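Local coordinates for lipoteichoic acid primase (Listeria monocytogenes, PDB 4UOP), which belongs to the sulfatase-like family of alpha/beta metalloenzymes, here as an extracellular catalytic domain with a bound magnesium ion, at residues L72-L86 and L247-L261. Sequence-based numbering, arbitrary orientation.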
# COMPACT_ATOMS: atom_id res chain seq x y z
N LEU B 72 -20.80 5.16 13.45
CA LEU B 72 -20.72 4.77 14.87
C LEU B 72 -20.57 5.98 15.78
O LEU B 72 -19.85 5.94 16.77
CB LEU B 72 -19.58 3.77 15.06
CG LEU B 72 -19.73 2.45 14.29
CD1 LEU B 72 -18.46 1.63 14.39
CD2 LEU B 72 -20.92 1.64 14.80
N THR B 73 -21.21 7.08 15.42
CA THR B 73 -21.35 8.22 16.29
C THR B 73 -22.83 8.50 16.43
O THR B 73 -23.64 7.99 15.65
CB THR B 73 -20.65 9.48 15.75
OG1 THR B 73 -21.27 9.88 14.53
CG2 THR B 73 -19.16 9.22 15.53
N ASN B 74 -23.20 9.29 17.43
CA ASN B 74 -24.61 9.56 17.73
C ASN B 74 -25.40 8.27 17.90
O ASN B 74 -26.51 8.11 17.39
CB ASN B 74 -25.23 10.48 16.66
CG ASN B 74 -26.26 11.44 17.25
OD1 ASN B 74 -26.94 11.12 18.22
ND2 ASN B 74 -26.35 12.64 16.68
N VAL B 75 -24.79 7.34 18.63
CA VAL B 75 -25.35 6.03 18.93
C VAL B 75 -25.66 6.00 20.42
O VAL B 75 -24.94 6.60 21.22
CB VAL B 75 -24.34 4.92 18.55
CG1 VAL B 75 -24.56 3.64 19.34
CG2 VAL B 75 -24.40 4.65 17.05
N LYS B 76 -26.74 5.31 20.80
CA LYS B 76 -27.07 5.07 22.20
C LYS B 76 -27.08 3.57 22.46
O LYS B 76 -27.67 2.82 21.69
CB LYS B 76 -28.44 5.64 22.54
CG LYS B 76 -28.46 7.13 22.75
CD LYS B 76 -29.87 7.60 23.09
CE LYS B 76 -29.91 9.10 23.33
NZ LYS B 76 -29.11 9.50 24.52
N ILE B 77 -26.41 3.14 23.53
CA ILE B 77 -26.41 1.75 23.96
C ILE B 77 -27.22 1.68 25.25
O ILE B 77 -26.75 2.15 26.29
CB ILE B 77 -24.98 1.22 24.23
CG1 ILE B 77 -24.07 1.39 23.00
CG2 ILE B 77 -25.01 -0.23 24.67
CD1 ILE B 77 -24.50 0.61 21.78
N ASN B 78 -28.43 1.14 25.18
CA ASN B 78 -29.35 1.09 26.33
C ASN B 78 -29.50 2.45 27.00
O ASN B 78 -29.30 2.58 28.20
CB ASN B 78 -28.88 0.04 27.36
CG ASN B 78 -28.94 -1.39 26.83
OD1 ASN B 78 -29.61 -1.67 25.84
ND2 ASN B 78 -28.24 -2.29 27.50
N GLY B 79 -29.80 3.46 26.20
CA GLY B 79 -29.95 4.83 26.70
C GLY B 79 -28.65 5.60 26.95
O GLY B 79 -28.71 6.79 27.24
N GLN B 80 -27.50 4.94 26.85
CA GLN B 80 -26.20 5.60 27.11
C GLN B 80 -25.60 6.14 25.80
O GLN B 80 -25.28 5.35 24.90
CB GLN B 80 -25.22 4.62 27.75
CG GLN B 80 -25.70 3.92 29.02
CD GLN B 80 -24.95 2.63 29.29
OE1 GLN B 80 -23.97 2.62 30.03
NE2 GLN B 80 -25.39 1.54 28.66
N SER B 81 -25.43 7.46 25.70
CA SER B 81 -24.86 8.07 24.50
C SER B 81 -23.38 7.76 24.40
O SER B 81 -22.64 7.92 25.36
CB SER B 81 -25.04 9.59 24.52
OG SER B 81 -26.39 9.93 24.32
N ILE B 82 -22.94 7.34 23.22
CA ILE B 82 -21.54 7.03 23.01
C ILE B 82 -20.73 8.30 22.77
O ILE B 82 -19.63 8.44 23.30
CB ILE B 82 -21.35 6.04 21.83
CG1 ILE B 82 -22.07 4.72 22.14
CG2 ILE B 82 -19.88 5.79 21.54
CD1 ILE B 82 -21.58 4.00 23.38
N THR B 83 -21.26 9.22 21.96
CA THR B 83 -20.57 10.47 21.66
C THR B 83 -21.42 11.69 21.99
O THR B 83 -21.74 12.48 21.10
CB THR B 83 -20.16 10.55 20.16
OG1 THR B 83 -21.32 10.49 19.34
CG2 THR B 83 -19.21 9.43 19.78
N PRO B 84 -21.77 11.88 23.27
CA PRO B 84 -22.58 13.05 23.64
C PRO B 84 -21.92 14.41 23.32
O PRO B 84 -22.64 15.34 23.01
CB PRO B 84 -22.81 12.88 25.15
CG PRO B 84 -21.69 12.00 25.60
CD PRO B 84 -21.38 11.09 24.45
N THR B 85 -20.60 14.52 23.39
CA THR B 85 -19.92 15.79 23.01
C THR B 85 -20.22 16.12 21.56
O THR B 85 -20.63 17.24 21.25
CB THR B 85 -18.39 15.74 23.25
OG1 THR B 85 -18.13 15.54 24.63
CG2 THR B 85 -17.70 17.04 22.82
N LEU B 86 -20.02 15.16 20.66
CA LEU B 86 -20.25 15.41 19.22
C LEU B 86 -21.72 15.65 18.96
O LEU B 86 -22.08 16.51 18.18
CB LEU B 86 -19.74 14.26 18.36
CG LEU B 86 -18.23 13.98 18.36
CD1 LEU B 86 -17.88 12.92 17.30
CD2 LEU B 86 -17.42 15.24 18.17
N LEU B 247 -16.07 -4.46 18.96
CA LEU B 247 -16.99 -3.34 18.87
C LEU B 247 -17.31 -2.77 20.24
O LEU B 247 -17.44 -1.55 20.41
CB LEU B 247 -18.28 -3.69 18.11
CG LEU B 247 -19.27 -2.53 17.93
CD1 LEU B 247 -18.65 -1.41 17.11
CD2 LEU B 247 -20.57 -2.98 17.27
N GLY B 248 -17.45 -3.64 21.24
CA GLY B 248 -17.68 -3.17 22.59
C GLY B 248 -16.53 -2.34 23.11
O GLY B 248 -16.72 -1.25 23.65
N ASN B 249 -15.31 -2.83 22.91
CA ASN B 249 -14.13 -2.10 23.32
C ASN B 249 -14.02 -0.78 22.56
O ASN B 249 -13.64 0.23 23.13
CB ASN B 249 -12.87 -2.94 23.13
CG ASN B 249 -12.86 -4.17 24.03
OD1 ASN B 249 -13.48 -4.18 25.08
ND2 ASN B 249 -12.18 -5.21 23.60
N TYR B 250 -14.38 -0.82 21.29
CA TYR B 250 -14.39 0.37 20.43
C TYR B 250 -15.31 1.42 21.02
O TYR B 250 -14.92 2.56 21.19
CB TYR B 250 -14.84 0.02 19.02
CG TYR B 250 -14.96 1.20 18.11
CD1 TYR B 250 -13.83 1.77 17.52
CD2 TYR B 250 -16.19 1.75 17.83
CE1 TYR B 250 -13.93 2.85 16.67
CE2 TYR B 250 -16.31 2.83 16.98
CZ TYR B 250 -15.18 3.37 16.39
OH TYR B 250 -15.31 4.45 15.56
N PHE B 251 -16.52 1.02 21.41
CA PHE B 251 -17.47 1.95 22.01
C PHE B 251 -16.98 2.57 23.33
O PHE B 251 -17.20 3.76 23.58
CB PHE B 251 -18.83 1.30 22.23
CG PHE B 251 -19.68 1.16 20.98
CD1 PHE B 251 -19.71 2.13 19.99
CD2 PHE B 251 -20.48 0.04 20.83
CE1 PHE B 251 -20.51 1.98 18.88
CE2 PHE B 251 -21.27 -0.13 19.71
CZ PHE B 251 -21.29 0.84 18.73
N GLU B 252 -16.33 1.78 24.20
CA GLU B 252 -15.76 2.34 25.43
C GLU B 252 -14.67 3.38 25.11
O GLU B 252 -14.58 4.42 25.75
CB GLU B 252 -15.11 1.27 26.30
CG GLU B 252 -16.04 0.16 26.75
CD GLU B 252 -16.98 0.56 27.88
OE1 GLU B 252 -16.97 1.72 28.36
OE2 GLU B 252 -17.74 -0.35 28.30
N ALA B 253 -13.85 3.07 24.11
CA ALA B 253 -12.71 3.94 23.77
C ALA B 253 -13.18 5.22 23.11
O ALA B 253 -12.68 6.31 23.44
CB ALA B 253 -11.74 3.22 22.86
N VAL B 254 -14.14 5.11 22.20
CA VAL B 254 -14.71 6.30 21.55
C VAL B 254 -15.42 7.18 22.59
O VAL B 254 -15.30 8.40 22.56
CB VAL B 254 -15.64 5.90 20.41
CG1 VAL B 254 -16.52 7.06 19.97
CG2 VAL B 254 -14.82 5.36 19.24
N HIS B 255 -16.12 6.55 23.54
CA HIS B 255 -16.80 7.29 24.57
C HIS B 255 -15.80 8.03 25.45
O HIS B 255 -16.02 9.17 25.80
CB HIS B 255 -17.67 6.36 25.43
CG HIS B 255 -18.39 7.07 26.53
ND1 HIS B 255 -19.50 7.85 26.31
CD2 HIS B 255 -18.13 7.15 27.85
CE1 HIS B 255 -19.91 8.35 27.46
NE2 HIS B 255 -19.10 7.95 28.41
N TYR B 256 -14.70 7.37 25.82
CA TYR B 256 -13.65 8.01 26.57
C TYR B 256 -13.07 9.20 25.79
O TYR B 256 -12.93 10.31 26.33
CB TYR B 256 -12.54 7.01 26.92
CG TYR B 256 -11.34 7.69 27.49
CD1 TYR B 256 -11.29 8.06 28.83
CD2 TYR B 256 -10.25 8.03 26.66
CE1 TYR B 256 -10.18 8.72 29.34
CE2 TYR B 256 -9.15 8.69 27.17
CZ TYR B 256 -9.12 9.03 28.51
OH TYR B 256 -8.02 9.71 29.00
N ALA B 257 -12.74 8.97 24.54
CA ALA B 257 -12.15 10.02 23.70
C ALA B 257 -13.10 11.22 23.56
O ALA B 257 -12.68 12.37 23.66
CB ALA B 257 -11.77 9.45 22.35
N ASP B 258 -14.38 10.94 23.34
CA ASP B 258 -15.41 11.98 23.24
C ASP B 258 -15.57 12.74 24.57
O ASP B 258 -15.71 13.97 24.59
CB ASP B 258 -16.72 11.37 22.77
CG ASP B 258 -17.88 12.35 22.79
OD1 ASP B 258 -18.48 12.58 23.88
OD2 ASP B 258 -18.22 12.86 21.69
N LYS B 259 -15.53 12.02 25.69
CA LYS B 259 -15.57 12.67 27.00
C LYS B 259 -14.42 13.67 27.19
O LYS B 259 -14.63 14.79 27.64
CB LYS B 259 -15.53 11.63 28.11
CG LYS B 259 -15.59 12.21 29.51
CD LYS B 259 -15.81 11.08 30.50
CE LYS B 259 -15.86 11.57 31.94
NZ LYS B 259 -14.54 11.34 32.58
N GLN B 260 -13.20 13.24 26.88
CA GLN B 260 -12.02 14.07 27.08
C GLN B 260 -12.04 15.25 26.12
O GLN B 260 -11.66 16.35 26.50
CB GLN B 260 -10.73 13.26 26.93
CG GLN B 260 -10.55 12.20 28.02
CD GLN B 260 -10.69 12.76 29.43
OE1 GLN B 260 -10.26 13.87 29.72
NE2 GLN B 260 -11.28 11.97 30.33
N LEU B 261 -12.54 15.04 24.92
CA LEU B 261 -12.75 16.15 23.97
C LEU B 261 -13.71 17.20 24.55
O LEU B 261 -13.44 18.40 24.48
CB LEU B 261 -13.28 15.64 22.64
CG LEU B 261 -13.47 16.71 21.57
CD1 LEU B 261 -12.14 17.32 21.15
CD2 LEU B 261 -14.20 16.12 20.37
O HOH W 1 -16.97 6.52 15.89
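A beta hairpin and the first turn of the helix after it lie along helix 246-271 of the sulfatase-like alpha/beta domain. The hairpin pairs strands 76-77 and 80-81 through a type I' turn from Ile77 to Gln80. Apolar contacts join one end of the interface, and an aspartate bound to a helix N-terminus lies toward the other.

Phe251 is the centre of the apolar group. Leu72, Val75, Ile77 and Ile82 all meet its ring obliquely. Ile77 CD1 comes to 3.9 Å from Phe251 CE2, and Leu72 CD2 to 4.0 Å from Phe251 CZ. One face of the ring, toward its rim, is met by Leu247 CD1 of the same helix. Leu72 also sends CD1 to Tyr250 CE2, 3.6 Å away. A water donates to both Leu72 O and Tyr250 OH, and that hydroxyl is also hydrogen-bonded to Ser67 O. The Tyr250 side chain lies about 10 Å from the magnesium ion.

Midway, Ile82 CG2 and Thr83 CG2 both rest on Val254 CG1. His255 ND1 donates to Ile82 O at 3.1 Å. The bond is bent, 147° at the hydrogen, and the donor stands above the carbonyl plane.

Farther along, Asp258 meets the start of helix 84-89. Its CG is anti to the backbone N (chi1 174°), which directs the carboxylate toward this helix start. Both oxygens use syn lone pairs for successive backbone amides. The helix N-terminus would probably favour the charged carboxylate. Thr85 OG1 lies close to both Asp258 O and Asp258 OD1. Thr85 N donates to Asp258 OD1 at 2.9 Å, and Leu86 N to Asp258 OD2 at 3.1 Å. Beyond them, the last contact is apolar, Leu86 CD2 against Leu261 CD2 at 4.0 Å.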